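Local structure of Mec-8 protein (Caenorhabditis elegans, 6DG0) at residues 22-27 and 74-79. The protein probably binds RNA in the nucleus, with a C-terminal RNA recognition motif that binds DNA of sequence AGCACA. The protein carries 2 engineered substitutions. Numbering follows the deposited sequence.
With nucleotides of chain D.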
loop_
_atom_site.group_PDB
_atom_site.type_symbol
_atom_site.label_atom_id
_atom_site.label_comp_id
_atom_site.label_asym_id
_atom_site.label_seq_id
_atom_site.Cartn_x
_atom_site.Cartn_y
_atom_site.Cartn_z
ATOM N N GLY A 22 -1.665 7.856 6.172
ATOM C CA GLY A 22 -2.311 9.070 5.700
ATOM C C GLY A 22 -2.601 9.057 4.209
ATOM O O GLY A 22 -3.581 9.645 3.755
ATOM N N VAL A 23 -1.742 8.390 3.443
ATOM C CA VAL A 23 -1.931 8.275 2.000
ATOM C C VAL A 23 -3.118 7.390 1.625
ATOM O O VAL A 23 -3.971 7.779 0.827
ATOM C CB VAL A 23 -0.667 7.701 1.319
ATOM C CG1 VAL A 23 -0.923 7.427 -0.158
ATOM C CG2 VAL A 23 0.512 8.640 1.498
ATOM N N PHE A 24 -3.159 6.194 2.207
ATOM C CA PHE A 24 -4.164 5.191 1.864
ATOM C C PHE A 24 -5.477 5.303 2.646
ATOM O O PHE A 24 -6.526 4.873 2.160
ATOM C CB PHE A 24 -3.561 3.793 2.034
ATOM C CG PHE A 24 -2.466 3.490 1.046
ATOM C CD1 PHE A 24 -1.164 3.890 1.292
ATOM C CD2 PHE A 24 -2.742 2.812 -0.131
ATOM C CE1 PHE A 24 -0.157 3.624 0.382
ATOM C CE2 PHE A 24 -1.738 2.541 -1.043
ATOM C CZ PHE A 24 -0.444 2.946 -0.785
ATOM N N LYS A 25 -5.426 5.873 3.848
ATOM C CA LYS A 25 -6.630 6.046 4.663
ATOM C C LYS A 25 -7.584 7.066 4.043
ATOM O O LYS A 25 -8.766 7.107 4.380
ATOM C CB LYS A 25 -6.257 6.481 6.083
ATOM C CG LYS A 25 -7.329 6.265 7.133
ATOM C CD LYS A 25 -6.822 6.721 8.493
ATOM C CE LYS A 25 -7.840 6.464 9.593
ATOM N NZ LYS A 25 -8.156 5.017 9.729
ATOM N N ALA A 26 -7.068 7.878 3.126
ATOM C CA ALA A 26 -7.872 8.892 2.453
ATOM C C ALA A 26 -8.887 8.279 1.494
ATOM O O ALA A 26 -9.776 8.970 0.998
ATOM C CB ALA A 26 -6.969 9.865 1.706
ATOM N N PHE A 27 -8.746 6.984 1.227
ATOM C CA PHE A 27 -9.647 6.290 0.317
ATOM C C PHE A 27 -10.582 5.332 1.046
ATOM O O PHE A 27 -10.202 4.696 2.029
ATOM C CB PHE A 27 -8.842 5.550 -0.750
ATOM C CG PHE A 27 -8.120 6.467 -1.686
ATOM C CD1 PHE A 27 -6.877 6.975 -1.353
ATOM C CD2 PHE A 27 -8.695 6.846 -2.886
ATOM C CE1 PHE A 27 -6.216 7.835 -2.204
ATOM C CE2 PHE A 27 -8.038 7.707 -3.740
ATOM C CZ PHE A 27 -6.794 8.199 -3.402
ATOM N N LEU A 74 4.883 5.712 -6.558
ATOM C CA LEU A 74 4.558 4.418 -5.970
ATOM C C LEU A 74 4.133 3.396 -7.021
ATOM O O LEU A 74 3.361 3.709 -7.925
ATOM C CB LEU A 74 3.446 4.575 -4.933
ATOM C CG LEU A 74 3.788 5.324 -3.645
ATOM C CD1 LEU A 74 2.609 5.285 -2.686
ATOM C CD2 LEU A 74 5.047 4.764 -2.993
ATOM N N ARG A 75 4.638 2.171 -6.896
ATOM C CA ARG A 75 4.213 1.087 -7.773
ATOM C C ARG A 75 3.352 0.102 -6.991
ATOM O O ARG A 75 3.823 -0.564 -6.069
ATOM C CB ARG A 75 5.413 0.373 -8.402
ATOM C CG ARG A 75 6.219 1.240 -9.356
ATOM C CD ARG A 75 7.366 0.470 -10.003
ATOM N NE ARG A 75 8.234 -0.190 -9.031
ATOM C CZ ARG A 75 9.322 0.362 -8.505
ATOM N NH1 ARG A 75 9.687 1.587 -8.859
ATOM N NH2 ARG A 75 10.058 -0.316 -7.635
ATOM N N ILE A 76 2.081 0.017 -7.374
ATOM C CA ILE A 76 1.115 -0.795 -6.648
ATOM C C ILE A 76 0.560 -1.948 -7.478
ATOM O O ILE A 76 0.179 -1.769 -8.636
ATOM C CB ILE A 76 -0.066 0.065 -6.153
ATOM C CG1 ILE A 76 0.447 1.320 -5.441
ATOM C CG2 ILE A 76 -0.979 -0.743 -5.242
ATOM C CD1 ILE A 76 -0.657 2.216 -4.910
ATOM N N GLU A 77 0.517 -3.131 -6.872
ATOM C CA GLU A 77 -0.085 -4.308 -7.490
ATOM C C GLU A 77 -1.068 -4.952 -6.524
ATOM O O GLU A 77 -1.074 -4.638 -5.334
ATOM C CB GLU A 77 0.981 -5.329 -7.888
ATOM C CG GLU A 77 2.094 -4.793 -8.761
ATOM C CD GLU A 77 3.184 -5.820 -8.988
ATOM O OE1 GLU A 77 3.047 -6.957 -8.484
ATOM O OE2 GLU A 77 4.179 -5.492 -9.668
ATOM N N TYR A 78 -1.900 -5.853 -7.037
ATOM C CA TYR A 78 -2.659 -6.739 -6.166
ATOM C C TYR A 78 -1.677 -7.673 -5.470
ATOM O O TYR A 78 -0.777 -8.218 -6.113
ATOM C CB TYR A 78 -3.693 -7.558 -6.946
ATOM C CG TYR A 78 -4.855 -6.772 -7.516
ATOM C CD1 TYR A 78 -5.803 -6.185 -6.687
ATOM C CD2 TYR A 78 -5.029 -6.659 -8.890
ATOM C CE1 TYR A 78 -6.872 -5.479 -7.211
ATOM C CE2 TYR A 78 -6.095 -5.962 -9.422
ATOM C CZ TYR A 78 -7.013 -5.373 -8.580
ATOM O OH TYR A 78 -8.075 -4.676 -9.108
ATOM N N ALA A 79 -1.841 -7.861 -4.164
ATOM C CA ALA A 79 -1.003 -8.810 -3.440
ATOM C C ALA A 79 -1.346 -10.226 -3.883
ATOM O O ALA A 79 -2.476 -10.501 -4.287
ATOM C CB ALA A 79 -1.184 -8.656 -1.938
ATOM P P DG D 2 9.654 -10.069 -9.934
ATOM O OP1 DG D 2 10.441 -11.321 -9.965
ATOM O OP2 DG D 2 8.195 -10.105 -10.180
ATOM O "O5'" DG D 2 9.930 -9.384 -8.519
ATOM C "C5'" DG D 2 11.236 -9.442 -7.960
ATOM C "C4'" DG D 2 11.335 -8.548 -6.745
ATOM O "O4'" DG D 2 11.354 -7.182 -7.174
ATOM C "C3'" DG D 2 10.155 -8.632 -5.799
ATOM O "O3'" DG D 2 10.356 -9.692 -4.862
ATOM C "C2'" DG D 2 10.162 -7.257 -5.116
ATOM C "C1'" DG D 2 10.916 -6.362 -6.117
ATOM N N9 DG D 2 10.112 -5.277 -6.683
ATOM C C8 DG D 2 10.452 -3.948 -6.738
ATOM N N7 DG D 2 9.549 -3.202 -7.312
ATOM C C5 DG D 2 8.547 -4.092 -7.669
ATOM C C6 DG D 2 7.314 -3.860 -8.324
ATOM O O6 DG D 2 6.852 -2.785 -8.731
ATOM N N1 DG D 2 6.591 -5.038 -8.494
ATOM C C2 DG D 2 7.006 -6.282 -8.083
ATOM N N2 DG D 2 6.171 -7.300 -8.334
ATOM N N3 DG D 2 8.159 -6.514 -7.468
ATOM C C4 DG D 2 8.877 -5.377 -7.294
ATOM O "O5'" DA D 1 8.239 -6.669 -13.571
ATOM C "C5'" DA D 1 9.618 -6.799 -13.900
ATOM C "C4'" DA D 1 10.402 -7.459 -12.771
ATOM O "O4'" DA D 1 11.245 -6.478 -12.134
ATOM C "C3'" DA D 1 9.578 -8.053 -11.646
ATOM O "O3'" DA D 1 10.336 -9.081 -11.003
ATOM C "C2'" DA D 1 9.356 -6.836 -10.736
ATOM C "C1'" DA D 1 10.633 -6.008 -10.948
ATOM N N9 DA D 1 10.377 -4.584 -11.158
ATOM C C8 DA D 1 9.425 -4.035 -11.974
ATOM N N7 DA D 1 9.440 -2.725 -11.999
ATOM C C5 DA D 1 10.485 -2.388 -11.158
ATOM C C6 DA D 1 11.018 -1.146 -10.763
ATOM N N6 DA D 1 10.541 0.027 -11.193
ATOM N N1 DA D 1 12.059 -1.155 -9.907
ATOM C C2 DA D 1 12.535 -2.331 -9.483
ATOM N N3 DA D 1 12.120 -3.563 -9.786
ATOM C C4 DA D 1 11.081 -3.521 -10.637
ATOM P P DC D 3 9.126 -10.635 -4.433
ATOM O OP1 DC D 3 9.642 -11.641 -3.480
ATOM O OP2 DC D 3 8.451 -11.074 -5.674
ATOM O "O5'" DC D 3 8.127 -9.651 -3.661
ATOM C "C5'" DC D 3 8.476 -9.139 -2.375
ATOM C "C4'" DC D 3 7.417 -9.487 -1.338
ATOM O "O4'" DC D 3 6.148 -8.901 -1.729
ATOM C "C3'" DC D 3 7.143 -10.976 -1.149
ATOM O "O3'" DC D 3 6.785 -11.229 0.202
ATOM C "C2'" DC D 3 5.967 -11.221 -2.088
ATOM C "C1'" DC D 3 5.191 -9.918 -1.953
ATOM N N1 DC D 3 4.411 -9.567 -3.170
ATOM C C2 DC D 3 3.040 -9.832 -3.212
ATOM O O2 DC D 3 2.498 -10.355 -2.231
ATOM N N3 DC D 3 2.342 -9.507 -4.328
ATOM C C4 DC D 3 2.964 -8.945 -5.365
ATOM N N4 DC D 3 2.233 -8.643 -6.443
ATOM C C5 DC D 3 4.363 -8.670 -5.344
ATOM C C6 DC D 3 5.042 -8.995 -4.238
#
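F24, I76 and L74 make the apolar contact between segments 22-27 and 74-79, which bury 109 Å² in all; L74 immediately precedes strand 75-78. CD1 of I76 meets the edge of the F24 ring near its plane, 4.0 Å from CE2, the two side chains approaching from opposite directions. CG1 of I76 lies anti to the carbonyl carbon (chi1 -49°) and its chain runs on extended, which carries CD1 down to the ring. L74 adds its CD1 obliquely, 4.3 Å from F24 CZ. V8, L61 and F30 also touch F24, placing its ring in the core between sheet and helices.

Hydrogen bonds to DNA leave from the other face of the strand. R75 reads the Hoogsteen edge of DG2 of chain D as a fork: NE donates to O6 at 3.0 Å, and NH2 reaches N7 at 2.9 Å in the guanidinium plane with a nearly straight angle of 164°. E77 takes the Watson-Crick edge, where OE2 accepts from N1 of DG2 of chain D at 2.7 Å and also from N2. Its OE1 accepts from N4 of DC3 of chain D at 2.8 Å, an amino group that Y78 O binds as well.

The adenine of DA1 of chain D lies over one face of the R75 guanidinium, C6 3.2 Å above its centre and the planes about 20° apart. A leucine in place of R75 would probably leave guanine O6 and N7 without these donors and the adenine without its flat cationic partner.

Strand 75-78 is the last, and an outermost, strand of the antiparallel sheet ordered 30-37, 42-48, 4-11, 75-78; its inner side meets the helix and its outer side the bases, as in RNA recognition motifs.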